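Local coordinates for protein muramidase (Trichobolus zukalii, PDB 6ZMV) that probably cleaves bacterial peptidoglycan by hydrolysing its glycosidic bonds, as a fungal muramidase (lysozyme) of glycoside hydrolase family 25, at residues A[53-58]-A[199-204]; A[166-169]-A[174-177]; A[36-41]-A[73-78]; A[94-99]-A[110-115]; A[3-8]-A[12-17]. All coordinates share one frame; numbering follows the deposited sequence. Where two conformers were deposited one is given.

Contact 1: A[53-58]-A[199-204]; sequences GLIRGG and RLKALA
Ile-55 meets Leu-200, Lys-201 and Ala-204 through aliphatic carbons alone, and none of the four brings a ring, amide or guanidinium face or edge to the contact. The isoleucine is the bump here: it leaves the first residue of its strand toward the helix and splits into two branches. Its longer branch, with CG1 anti to the carbonyl carbon (chi1 -68°) and then extended, carries CD1 tip to tip against Leu-200, 4.0 Å from Leu-200 CG. Leu-200 CD2 is equally near. The same methyl brushes the root of a lysine, with Lys-201 CG 4.1 Å from Ile-55 CD1; beyond that carbon the lysine runs out extended along an exposed flank. The short branch takes a different partner one turn on, Ile-55 CG2 lying 4.2 Å from Ala-204 CB, where the small alanine lets the helix come near. The axes of strand 55-58 and helix 199-204 pass 10.0 Å apart at 42°. Leu-54 and Arg-56 pack on helix 42-51, whereas Ile-55 points to the other face of the sheet, touching Phe-26 of strand 26-33 and Leu-90. Leu-200 reaches the same Phe-26 and Leu-90, and also Phe-193 of strand 189-193, which places the C-terminal helix 197-205 across the end of the barrel where strand 55-61 begins.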
# COMPACT_ATOMS: atom_id res chain seq x y z
N GLY A 53 -6.71 -14.37 -11.34
CA GLY A 53 -6.41 -15.12 -10.12
C GLY A 53 -5.37 -14.45 -9.26
O GLY A 53 -4.83 -15.10 -8.32
N LEU A 54 -5.12 -13.17 -9.44
CA LEU A 54 -4.23 -12.41 -8.51
C LEU A 54 -4.99 -11.97 -7.29
O LEU A 54 -6.14 -11.48 -7.39
CB LEU A 54 -3.67 -11.19 -9.23
CG LEU A 54 -2.75 -11.46 -10.40
CD1 LEU A 54 -2.58 -10.21 -11.25
CD2 LEU A 54 -1.42 -12.07 -9.96
N ILE A 55 -4.37 -12.09 -6.13
CA ILE A 55 -4.87 -11.44 -4.92
C ILE A 55 -4.63 -9.95 -5.15
O ILE A 55 -3.63 -9.60 -5.80
CB ILE A 55 -4.08 -11.97 -3.71
CG1 ILE A 55 -4.43 -13.44 -3.51
CG2 ILE A 55 -4.25 -11.15 -2.45
CD1 ILE A 55 -3.55 -14.26 -2.57
N ARG A 56 -5.48 -9.06 -4.66
CA ARG A 56 -5.33 -7.64 -5.06
C ARG A 56 -5.91 -6.74 -3.97
O ARG A 56 -6.78 -7.15 -3.20
CB ARG A 56 -5.98 -7.31 -6.40
CG ARG A 56 -7.47 -7.41 -6.48
CD ARG A 56 -8.06 -8.79 -6.52
NE ARG A 56 -9.49 -8.78 -6.69
CZ ARG A 56 -10.40 -8.63 -5.72
NH1 ARG A 56 -10.05 -8.52 -4.45
NH2 ARG A 56 -11.69 -8.65 -6.05
N GLY A 57 -5.35 -5.55 -3.91
CA GLY A 57 -5.89 -4.49 -3.09
C GLY A 57 -5.62 -3.16 -3.71
O GLY A 57 -4.91 -3.07 -4.71
N GLY A 58 -6.22 -2.13 -3.13
CA GLY A 58 -5.99 -0.75 -3.57
C GLY A 58 -5.00 -0.02 -2.67
O GLY A 58 -4.68 -0.41 -1.56
N ARG A 199 0.81 -18.07 3.61
CA ARG A 199 0.86 -16.94 4.57
C ARG A 199 0.21 -15.69 3.94
O ARG A 199 -0.50 -14.93 4.60
CB ARG A 199 2.28 -16.71 5.03
CG ARG A 199 2.34 -15.76 6.22
CD ARG A 199 3.74 -15.25 6.50
NE ARG A 199 4.58 -16.12 7.25
CZ ARG A 199 4.64 -16.20 8.62
NH1 ARG A 199 3.74 -15.67 9.39
NH2 ARG A 199 5.52 -16.94 9.15
N LEU A 200 0.41 -15.46 2.65
CA LEU A 200 -0.21 -14.34 1.94
C LEU A 200 -1.74 -14.49 1.92
O LEU A 200 -2.47 -13.54 2.13
CB LEU A 200 0.37 -14.25 0.53
CG LEU A 200 -0.32 -13.27 -0.39
CD1 LEU A 200 -0.26 -11.82 0.15
CD2 LEU A 200 0.29 -13.32 -1.75
N LYS A 201 -2.23 -15.68 1.65
CA LYS A 201 -3.69 -15.96 1.68
C LYS A 201 -4.26 -15.65 3.06
O LYS A 201 -5.36 -15.10 3.15
CB LYS A 201 -3.97 -17.38 1.26
CG LYS A 201 -3.79 -17.66 -0.21
CD LYS A 201 -3.89 -19.11 -0.61
CE LYS A 201 -3.82 -19.28 -2.11
NZ LYS A 201 -3.83 -20.71 -2.44
N ALA A 202 -3.52 -15.98 4.11
CA ALA A 202 -3.94 -15.67 5.48
C ALA A 202 -3.99 -14.16 5.70
O ALA A 202 -4.90 -13.65 6.32
CB ALA A 202 -3.05 -16.36 6.47
N LEU A 203 -3.01 -13.44 5.21
CA LEU A 203 -3.05 -11.94 5.27
C LEU A 203 -4.31 -11.42 4.57
O LEU A 203 -4.99 -10.59 5.14
CB LEU A 203 -1.81 -11.35 4.60
CG LEU A 203 -1.82 -9.84 4.55
CD1 LEU A 203 -1.77 -9.27 5.97
CD2 LEU A 203 -0.68 -9.28 3.69
N ALA A 204 -4.63 -11.91 3.39
CA ALA A 204 -5.81 -11.42 2.66
C ALA A 204 -7.10 -11.77 3.45
O ALA A 204 -8.00 -10.92 3.59
CB ALA A 204 -5.83 -12.02 1.29

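Contact 2: A[166-169]-A[174-177]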
# COMPACT_ATOMS: atom_id res chain seq x y z
N GLY A 166 17.42 -4.05 3.86
CA GLY A 166 17.99 -3.05 4.77
C GLY A 166 17.30 -2.94 6.11
O GLY A 166 16.56 -3.83 6.51
N GLU A 167 17.56 -1.85 6.80
CA GLU A 167 17.04 -1.67 8.16
C GLU A 167 15.51 -1.48 8.11
O GLU A 167 14.96 -0.82 7.19
CB GLU A 167 17.71 -0.47 8.85
CG GLU A 167 19.19 -0.74 9.09
CD GLU A 167 19.44 -1.64 10.28
OE1 GLU A 167 18.63 -1.58 11.26
OE2 GLU A 167 20.41 -2.40 10.24
N ILE A 168 14.85 -2.02 9.13
CA ILE A 168 13.39 -1.91 9.25
C ILE A 168 13.08 -0.71 10.12
O ILE A 168 13.55 -0.62 11.26
CB ILE A 168 12.81 -3.20 9.81
CG1 ILE A 168 13.32 -4.50 9.15
CG2 ILE A 168 11.31 -3.14 9.78
CD1 ILE A 168 13.05 -4.59 7.67
N PRO A 169 12.30 0.27 9.61
CA PRO A 169 12.03 1.45 10.40
C PRO A 169 10.93 1.20 11.45
O PRO A 169 10.25 0.16 11.43
CB PRO A 169 11.49 2.44 9.33
CG PRO A 169 10.77 1.49 8.30
CD PRO A 169 11.66 0.26 8.28
N TYR A 174 9.67 -6.49 10.95
CA TYR A 174 9.90 -6.98 9.59
C TYR A 174 8.91 -6.26 8.71
O TYR A 174 7.86 -5.79 9.16
CB TYR A 174 9.69 -8.50 9.47
CG TYR A 174 8.38 -8.94 10.06
CD1 TYR A 174 8.22 -9.22 11.40
CD2 TYR A 174 7.26 -9.02 9.25
CE1 TYR A 174 6.99 -9.54 11.92
CE2 TYR A 174 6.01 -9.30 9.76
CZ TYR A 174 5.88 -9.57 11.10
OH TYR A 174 4.65 -9.89 11.59
N GLN A 175 9.25 -6.19 7.43
CA GLN A 175 8.29 -5.75 6.40
C GLN A 175 7.41 -6.94 6.02
O GLN A 175 7.88 -8.06 5.89
CB GLN A 175 9.05 -5.21 5.18
CG GLN A 175 9.50 -6.23 4.13
CD GLN A 175 10.57 -7.23 4.50
OE1 GLN A 175 10.85 -8.18 3.70
NE2 GLN A 175 11.21 -7.01 5.59
N THR A 176 6.14 -6.67 5.81
CA THR A 176 5.20 -7.64 5.23
C THR A 176 5.43 -7.78 3.73
O THR A 176 5.35 -8.91 3.17
CB THR A 176 3.78 -7.28 5.65
OG1 THR A 176 3.67 -7.38 7.06
CG2 THR A 176 2.77 -8.15 4.99
N ILE A 177 5.64 -6.68 3.05
CA ILE A 177 5.93 -6.64 1.61
C ILE A 177 7.15 -5.75 1.44
O ILE A 177 7.24 -4.71 2.10
CB ILE A 177 4.71 -6.20 0.77
CG1 ILE A 177 3.53 -7.16 0.94
CG2 ILE A 177 5.06 -5.98 -0.70
CD1 ILE A 177 2.19 -6.62 0.49
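With CG2 anti to its backbone N and CG1 beside that nitrogen (chi1 -47°), Ile-168 spreads its two branches over the backbone of Tyr-174 and the backbone and side-chain amide of Gln-175; a second turn at chi2 (-60°) swings CD1 up to the glutamine. Gln-175 folds to meet it: CG stands between the backbone N and the carbonyl carbon, and the bend at chi2 (-67°) brings its amide back over the isoleucine. The two side chains cross at about a right angle. Ile-168 CD1 lies 3.7 Å from Gln-175 NE2, an apolar methyl against an amide nitrogen, so the contact is one of shape. The same methyl is 4.1 Å from Gln-175 N, a buried backbone nitrogen that has no polar partner in the model. The shorter branch works on the preceding residue, where Ile-168 CG2 is 3.9 Å from Tyr-174 N. Tyr-174 offers only its backbone, its side chain starting out away from the isoleucine. Both segments belong to the helix-free connection between strands 156-159 and 177-181, which lie parallel and adjacent in the barrel sheet. Inward of the contact, Ile-168 rests on Leu-156 and Leu-158, and Gln-175 touches Leu-158 as well. Replacing Ile-168 by an alanine would probably open a gap beside the Gln-175 backbone nitrogen and leave the bent glutamine amide less restrained. Gln-175 O accepts a hydrogen bond from Asn-194 ND2, just past strand 189-193.

Contact 3: A[36-41]-A[73-78]; sequences TYTDPV and ADFFFK
Residues 36-38 pass alongside helix 73-78 at Phe-75, the CA atoms of Thr-36 and Phe-75 being 8.0 Å apart. Phe-75 does the reaching: with CG anti to the backbone N (chi1 -179°), its ring projects from the helix and presents the CE2-CZ rim to the strand. Tyr-37 O lies at the ring edge, near its plane, 3.3 Å from Phe-75 CE2, and the carbon of that carbonyl is also in plane. Thr-36 C comes obliquely to within 3.6 Å of Phe-75 CZ. Thr-38 adds a methyl, its CG2 3.7 Å from Phe-75 CZ, the two side chains crossing at about a right angle. A leucine in place of Phe-75 would probably fall short of the strand and leave the Tyr-37 carbonyl without its aromatic rim. Further along, Asp-39 OD1 accepts from Val-41 N (2.9 Å), capping the start of helix 42-51, while OD2 takes His-9 N. Phe-75 also touches Thr-32 of strand 26-33, the hairpin partner of strand 37-38. A slightly positive ring edge against a carbonyl oxygen is a mildly favourable polar approach, so this near-surface joint probably rests on weak electrostatics as well as packing.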
# COMPACT_ATOMS: atom_id res chain seq x y z
N THR A 36 -9.56 14.29 -3.96
CA THR A 36 -10.36 14.52 -5.20
C THR A 36 -9.99 13.60 -6.33
O THR A 36 -10.73 13.55 -7.27
CB THR A 36 -10.31 15.99 -5.63
OG1 THR A 36 -8.95 16.26 -5.91
CG2 THR A 36 -10.88 16.93 -4.61
N TYR A 37 -8.88 12.90 -6.28
CA TYR A 37 -8.43 12.16 -7.47
C TYR A 37 -8.72 10.67 -7.31
O TYR A 37 -8.27 10.02 -6.36
CB TYR A 37 -6.93 12.36 -7.66
CG TYR A 37 -6.38 11.55 -8.81
CD1 TYR A 37 -6.51 11.99 -10.10
CD2 TYR A 37 -5.75 10.33 -8.58
CE1 TYR A 37 -5.98 11.26 -11.15
CE2 TYR A 37 -5.26 9.57 -9.62
CZ TYR A 37 -5.32 10.07 -10.91
OH TYR A 37 -4.82 9.31 -11.94
N THR A 38 -9.45 10.16 -8.29
CA THR A 38 -9.59 8.70 -8.47
C THR A 38 -8.77 8.28 -9.68
O THR A 38 -8.77 8.93 -10.72
CB THR A 38 -11.06 8.31 -8.61
OG1 THR A 38 -11.63 8.96 -9.72
CG2 THR A 38 -11.86 8.55 -7.36
N ASP A 39 -8.02 7.21 -9.53
CA ASP A 39 -7.19 6.70 -10.62
C ASP A 39 -8.13 6.12 -11.67
O ASP A 39 -8.89 5.17 -11.39
CB ASP A 39 -6.18 5.73 -10.11
CG ASP A 39 -5.23 5.23 -11.17
OD1 ASP A 39 -5.75 4.63 -12.17
OD2 ASP A 39 -4.00 5.38 -10.98
N PRO A 40 -8.05 6.59 -12.95
CA PRO A 40 -9.04 6.14 -13.94
C PRO A 40 -8.94 4.70 -14.38
O PRO A 40 -9.86 4.18 -15.02
CB PRO A 40 -8.88 7.12 -15.06
CG PRO A 40 -7.50 7.62 -14.91
CD PRO A 40 -7.17 7.68 -13.44
N VAL A 41 -7.83 4.08 -14.06
CA VAL A 41 -7.59 2.68 -14.49
C VAL A 41 -7.86 1.71 -13.34
O VAL A 41 -7.72 0.47 -13.50
CB VAL A 41 -6.22 2.52 -15.15
CG1 VAL A 41 -6.07 1.20 -15.89
CG2 VAL A 41 -5.90 3.67 -16.07
N ALA A 73 -9.13 8.72 4.31
CA ALA A 73 -9.55 7.32 4.50
C ALA A 73 -10.97 7.11 3.99
O ALA A 73 -11.22 6.10 3.33
CB ALA A 73 -9.44 6.89 5.94
N ASP A 74 -11.87 8.06 4.21
CA ASP A 74 -13.26 7.90 3.73
C ASP A 74 -13.24 7.85 2.20
O ASP A 74 -13.93 7.02 1.57
CB ASP A 74 -14.11 9.11 4.14
CG ASP A 74 -14.57 9.10 5.57
OD1 ASP A 74 -14.45 8.07 6.21
OD2 ASP A 74 -15.04 10.16 6.02
N PHE A 75 -12.50 8.76 1.58
CA PHE A 75 -12.43 8.87 0.12
C PHE A 75 -11.85 7.59 -0.49
O PHE A 75 -12.39 7.04 -1.45
CB PHE A 75 -11.64 10.13 -0.25
CG PHE A 75 -11.54 10.35 -1.72
CD1 PHE A 75 -12.67 10.58 -2.49
CD2 PHE A 75 -10.30 10.45 -2.32
CE1 PHE A 75 -12.52 10.82 -3.85
CE2 PHE A 75 -10.16 10.63 -3.68
CZ PHE A 75 -11.27 10.81 -4.43
N PHE A 76 -10.76 7.12 0.06
CA PHE A 76 -10.12 5.85 -0.38
C PHE A 76 -11.12 4.70 -0.28
O PHE A 76 -11.30 3.92 -1.19
CB PHE A 76 -8.89 5.61 0.45
CG PHE A 76 -8.21 4.29 0.24
CD1 PHE A 76 -7.87 3.84 -1.01
CD2 PHE A 76 -7.90 3.52 1.33
CE1 PHE A 76 -7.20 2.65 -1.17
CE2 PHE A 76 -7.19 2.32 1.19
CZ PHE A 76 -6.82 1.91 -0.08
N PHE A 77 -11.73 4.58 0.90
CA PHE A 77 -12.60 3.44 1.19
C PHE A 77 -13.77 3.39 0.20
O PHE A 77 -14.11 2.26 -0.22
CB PHE A 77 -13.08 3.55 2.63
CG PHE A 77 -14.00 2.42 3.02
CD1 PHE A 77 -13.47 1.16 3.29
CD2 PHE A 77 -15.38 2.62 3.07
CE1 PHE A 77 -14.33 0.12 3.63
CE2 PHE A 77 -16.22 1.61 3.48
CZ PHE A 77 -15.69 0.36 3.71
N LYS A 78 -14.30 4.56 -0.12
CA LYS A 78 -15.49 4.68 -1.01
C LYS A 78 -15.11 4.40 -2.47
O LYS A 78 -15.97 4.22 -3.28
CB LYS A 78 -16.16 6.04 -0.83
CG LYS A 78 -16.87 6.14 0.50
CD LYS A 78 -17.26 7.57 0.90

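Contact 4: A[94-99]-A[110-115]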
# COMPACT_ATOMS: atom_id res chain seq x y z
N LEU A 94 -1.91 2.51 2.64
CA LEU A 94 -1.63 3.94 2.77
C LEU A 94 -0.24 4.24 2.25
O LEU A 94 0.73 3.75 2.82
CB LEU A 94 -1.75 4.36 4.22
CG LEU A 94 -1.44 5.80 4.52
CD1 LEU A 94 -2.31 6.79 3.78
CD2 LEU A 94 -1.49 6.08 5.98
N ASP A 95 -0.14 4.97 1.15
CA ASP A 95 1.14 5.23 0.45
C ASP A 95 1.71 6.58 0.88
O ASP A 95 1.23 7.61 0.45
CB ASP A 95 0.90 5.20 -1.07
CG ASP A 95 2.08 5.66 -1.90
OD1 ASP A 95 3.14 5.89 -1.31
OD2 ASP A 95 1.92 5.84 -3.12
N MET A 96 2.74 6.55 1.72
CA MET A 96 3.42 7.77 2.18
C MET A 96 4.64 8.01 1.28
O MET A 96 5.51 7.16 1.10
CB MET A 96 3.86 7.62 3.64
CG MET A 96 2.75 7.28 4.59
SD MET A 96 1.24 8.21 4.50
CE MET A 96 1.79 9.87 4.90
N GLU A 97 4.68 9.19 0.71
CA GLU A 97 5.64 9.56 -0.36
C GLU A 97 6.25 10.91 0.00
O GLU A 97 5.57 11.72 0.69
CB GLU A 97 4.89 9.79 -1.67
CG GLU A 97 4.20 8.59 -2.26
CD GLU A 97 5.14 7.73 -3.06
OE1 GLU A 97 4.91 6.51 -3.01
OE2 GLU A 97 6.10 8.25 -3.68
N TYR A 98 7.42 11.19 -0.54
CA TYR A 98 7.93 12.56 -0.47
C TYR A 98 6.94 13.51 -1.12
O TYR A 98 6.35 13.18 -2.16
CB TYR A 98 9.27 12.61 -1.16
CG TYR A 98 10.35 11.89 -0.41
CD1 TYR A 98 11.02 12.49 0.62
CD2 TYR A 98 10.66 10.58 -0.71
CE1 TYR A 98 11.98 11.83 1.36
CE2 TYR A 98 11.62 9.90 0.02
CZ TYR A 98 12.30 10.53 1.03
OH TYR A 98 13.29 9.85 1.68
N GLY A 99 6.76 14.69 -0.52
CA GLY A 99 5.83 15.73 -0.98
C GLY A 99 6.30 16.39 -2.26
O GLY A 99 7.51 16.25 -2.63
N THR A 110 5.05 15.18 14.86
CA THR A 110 3.86 14.81 15.66
C THR A 110 2.59 15.02 14.81
O THR A 110 1.73 14.17 14.85
CB THR A 110 3.81 15.61 16.97
OG1 THR A 110 4.19 16.94 16.61
CG2 THR A 110 4.73 15.03 18.02
N ALA A 111 2.49 16.08 14.02
CA ALA A 111 1.34 16.28 13.12
C ALA A 111 1.25 15.14 12.11
O ALA A 111 0.14 14.67 11.85
CB ALA A 111 1.42 17.59 12.40
N MET A 112 2.38 14.67 11.59
CA MET A 112 2.34 13.57 10.62
C MET A 112 1.85 12.29 11.32
O MET A 112 1.06 11.54 10.73
CB MET A 112 3.72 13.34 10.00
CG MET A 112 3.70 12.29 8.95
SD MET A 112 2.70 12.72 7.48
CE MET A 112 3.82 13.82 6.66
N VAL A 113 2.37 11.97 12.49
CA VAL A 113 1.89 10.78 13.21
C VAL A 113 0.40 10.92 13.48
O VAL A 113 -0.33 9.92 13.31
CB VAL A 113 2.72 10.58 14.49
CG1 VAL A 113 2.13 9.49 15.36
CG2 VAL A 113 4.16 10.19 14.15
N ASN A 114 -0.05 12.08 13.90
CA ASN A 114 -1.50 12.27 14.17
C ASN A 114 -2.31 12.06 12.88
O ASN A 114 -3.39 11.48 12.93
CB ASN A 114 -1.77 13.65 14.79
CG ASN A 114 -1.30 13.77 16.21
OD1 ASN A 114 -1.05 12.75 16.86
ND2 ASN A 114 -1.15 15.00 16.64
N TRP A 115 -1.82 12.57 11.76
CA TRP A 115 -2.54 12.48 10.47
C TRP A 115 -2.62 10.99 10.07
O TRP A 115 -3.70 10.50 9.73
CB TRP A 115 -1.76 13.24 9.38
CG TRP A 115 -2.49 13.35 8.10
CD1 TRP A 115 -3.26 14.41 7.75
CD2 TRP A 115 -2.61 12.38 7.03
NE1 TRP A 115 -3.84 14.18 6.52
CE2 TRP A 115 -3.50 12.92 6.07
CE3 TRP A 115 -2.09 11.12 6.81
CZ2 TRP A 115 -3.81 12.26 4.89
CZ3 TRP A 115 -2.41 10.44 5.67
CH2 TRP A 115 -3.30 10.99 4.75
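The methyl end of Met-96 is the bump that enters a shallow hollow between Met-112 and Trp-115, one turn apart on the helix. Met-96 begins alongside the helix, then bends at chi2 and again at chi3 (-63°), curling CE toward the helix. There Met-96 CE lies 4.0 Å from Met-112 SD, the two thioether chains sliding past each other in opposite directions. Met-96 CE is also 4.3 Å from Trp-115 CZ3, approaching that ring obliquely. Leu-94, two residues earlier, comes to the same corner of the indole: its CD1 abuts the edge of the six-membered ring, near its plane, 4.1 Å from Trp-115 CZ3. The CZ3 corner of the indole thus meets both Leu-94 and Met-96. This is the strand-to-helix half of the beta-alpha-beta unit formed by strand 93-95, helix 109-127 and strand 132-136 of the TIM barrel. Leu-94 and Met-96 face the outer helix layer, where Ile-116 meets both; Asp-95 between them turns to the opposite side of the strand. Glu-97, just past the strand's C-terminal end, is hydrogen-bonded through OE1 to glycerol, probably from the crystallisation liquor, as is Met-96 O. A hydrogen bond from Trp-115 NE1 to Ser-67 O probably helps to fix the indole's rotation, and Trp-139 of helix 137-144 touches both methionines beyond the thioether pair.

Contact 5: A[3-8]-A[12-17]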
# COMPACT_ATOMS: atom_id res chain seq x y z
N PRO A 3 6.07 -13.44 -5.28
CA PRO A 3 6.15 -12.25 -6.13
C PRO A 3 4.85 -11.54 -6.33
O PRO A 3 3.78 -12.16 -6.38
CB PRO A 3 6.64 -12.80 -7.49
CG PRO A 3 7.24 -14.13 -7.18
CD PRO A 3 6.39 -14.66 -6.05
N GLY A 4 4.96 -10.22 -6.44
CA GLY A 4 3.83 -9.40 -6.83
C GLY A 4 4.32 -8.11 -7.41
O GLY A 4 5.52 -7.96 -7.78
N PHE A 5 3.43 -7.14 -7.57
CA PHE A 5 3.76 -5.89 -8.24
C PHE A 5 2.73 -4.84 -7.86
O PHE A 5 1.71 -5.16 -7.21
CB PHE A 5 3.89 -6.07 -9.75
CG PHE A 5 2.66 -6.49 -10.52
CD1 PHE A 5 2.07 -7.75 -10.34
CD2 PHE A 5 2.17 -5.68 -11.55
CE1 PHE A 5 1.01 -8.13 -11.13
CE2 PHE A 5 1.11 -6.08 -12.34
CZ PHE A 5 0.54 -7.30 -12.14
N ASP A 6 2.99 -3.61 -8.25
CA ASP A 6 2.02 -2.55 -8.00
C ASP A 6 1.94 -1.64 -9.25
O ASP A 6 2.99 -1.41 -9.94
CB ASP A 6 2.28 -1.82 -6.70
CG ASP A 6 3.57 -1.10 -6.65
OD1 ASP A 6 3.65 0.07 -7.19
OD2 ASP A 6 4.52 -1.67 -6.09
N ILE A 7 0.75 -1.14 -9.53
CA ILE A 7 0.42 -0.42 -10.78
C ILE A 7 -0.57 0.68 -10.50
O ILE A 7 -1.19 0.77 -9.42
CB ILE A 7 -0.16 -1.40 -11.83
CG1 ILE A 7 -1.38 -2.18 -11.33
CG2 ILE A 7 0.93 -2.34 -12.33
CD1 ILE A 7 -2.00 -3.14 -12.33
N SER A 8 -0.74 1.52 -11.50
CA SER A 8 -1.60 2.71 -11.47
C SER A 8 -1.98 3.06 -12.91
O SER A 8 -1.67 2.33 -13.83
CB SER A 8 -0.88 3.85 -10.80
OG SER A 8 0.16 4.35 -11.64
N PRO A 12 -1.49 1.97 -18.46
CA PRO A 12 -2.87 1.92 -18.94
C PRO A 12 -3.35 0.53 -19.37
O PRO A 12 -4.53 0.31 -19.36
CB PRO A 12 -2.90 2.86 -20.13
CG PRO A 12 -1.46 3.20 -20.39
CD PRO A 12 -0.63 2.89 -19.20
N SER A 13 -2.41 -0.34 -19.74
CA SER A 13 -2.65 -1.72 -20.20
C SER A 13 -1.68 -2.62 -19.46
O SER A 13 -0.46 -2.38 -19.48
CB SER A 13 -2.42 -1.83 -21.69
OG SER A 13 -2.75 -3.12 -22.16
N VAL A 14 -2.20 -3.68 -18.89
CA VAL A 14 -1.39 -4.70 -18.17
C VAL A 14 -1.87 -6.10 -18.58
O VAL A 14 -3.07 -6.32 -18.51
CB VAL A 14 -1.44 -4.51 -16.64
CG1 VAL A 14 -0.75 -5.65 -15.93
CG2 VAL A 14 -0.75 -3.21 -16.22
N ASN A 15 -0.95 -7.03 -18.87
CA ASN A 15 -1.30 -8.43 -19.13
C ASN A 15 -1.31 -9.17 -17.80
O ASN A 15 -0.33 -9.77 -17.37
CB ASN A 15 -0.29 -9.02 -20.09
CG ASN A 15 -0.54 -10.43 -20.54
OD1 ASN A 15 0.28 -11.03 -21.30
ND2 ASN A 15 -1.59 -11.00 -20.03
N TYR A 16 -2.45 -9.12 -17.14
CA TYR A 16 -2.61 -9.64 -15.78
C TYR A 16 -2.30 -11.15 -15.78
O TYR A 16 -1.67 -11.70 -14.88
CB TYR A 16 -3.99 -9.42 -15.20
CG TYR A 16 -4.46 -7.99 -15.36
CD1 TYR A 16 -3.99 -6.98 -14.54
CD2 TYR A 16 -5.31 -7.62 -16.38
CE1 TYR A 16 -4.35 -5.65 -14.74
CE2 TYR A 16 -5.66 -6.29 -16.63
CZ TYR A 16 -5.13 -5.28 -15.84
OH TYR A 16 -5.46 -4.01 -16.13
N ALA A 17 -2.84 -11.84 -16.78
CA ALA A 17 -2.66 -13.30 -16.89
C ALA A 17 -1.20 -13.66 -17.12
O ALA A 17 -0.69 -14.65 -16.56
CB ALA A 17 -3.53 -13.88 -17.96
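Tyr-16, whose ring edge meets Ile-7, is held at its far end by a hydrogen bond between its OH and His-45 ND1; the other ring nitrogen of this histidine, NE2, is bonded to Ser-8 O, so a single side chain of helix 42-51 grips both segments. Between these polar ties the contact is apolar. Ile-7 sends CG1 between its backbone N and carbonyl carbon (chi1 55°) and then runs straight on, which carries CD1 out to two partners. Ile-7 CD1 reaches Val-14 CG2 tip to tip at 4.1 Å and the edge of the tyrosine ring, near its plane, 4.2 Å from Tyr-16 CE1. Val-14 forks: its second methyl turns to the aromatic ring of the strand, with Val-14 CG1 at the edge of Phe-5, near its plane and 4.1 Å from Phe-5 CE2. The valine therefore sits in the notch between Phe-5 and Ile-7, two residues of one face of the strand. Its backbone matters as well, since Val-14 O lies 3.2 Å above the plane of the Tyr-16 ring, offset toward the rim. An inverse gamma turn centred on Asn-15, the N-cap residue, bends the chain here into helix 16-21. Asp-6 points to the opposite face of the strand, where its carboxylate binds Gln-179 NE2 and a glycerol probably from the crystallisation liquor. The contact thus joins the first strand of the beta-alpha-beta unit 2-7, 16-21, 26-33 to the start of its helix: Phe-5 and Ile-7 both touch Val-27 of the adjacent parallel strand, and helix 42-51 closes the side through His-45 and Thr-44.

In the fold
Contacts 1, 4 and 5 are buried and almost wholly aliphatic, aromatic or thioether; contacts 2 and 3 lie near the surface, where side chains press on backbone and amide atoms instead. Contacts 4 and 5 each seat a strand against its own outer connection, whereas contact 1 joins a strand to a helix 141 residues away. Contacts 1, 3, 4 and 5 reach the same sheet, and contacts 1, 3 and 5 all touch one another: Leu-54 packs on Phe-5 between contacts 1 and 5, Asp-39 on Ser-8 between contacts 3 and 5, and Gly-58 on Phe-76 between contacts 1 and 3. Contact 2 meets contact 1 through Thr-176 and Leu-203. Contacts 1 and 4, about 25 Å apart between centres, flank the chain's centre.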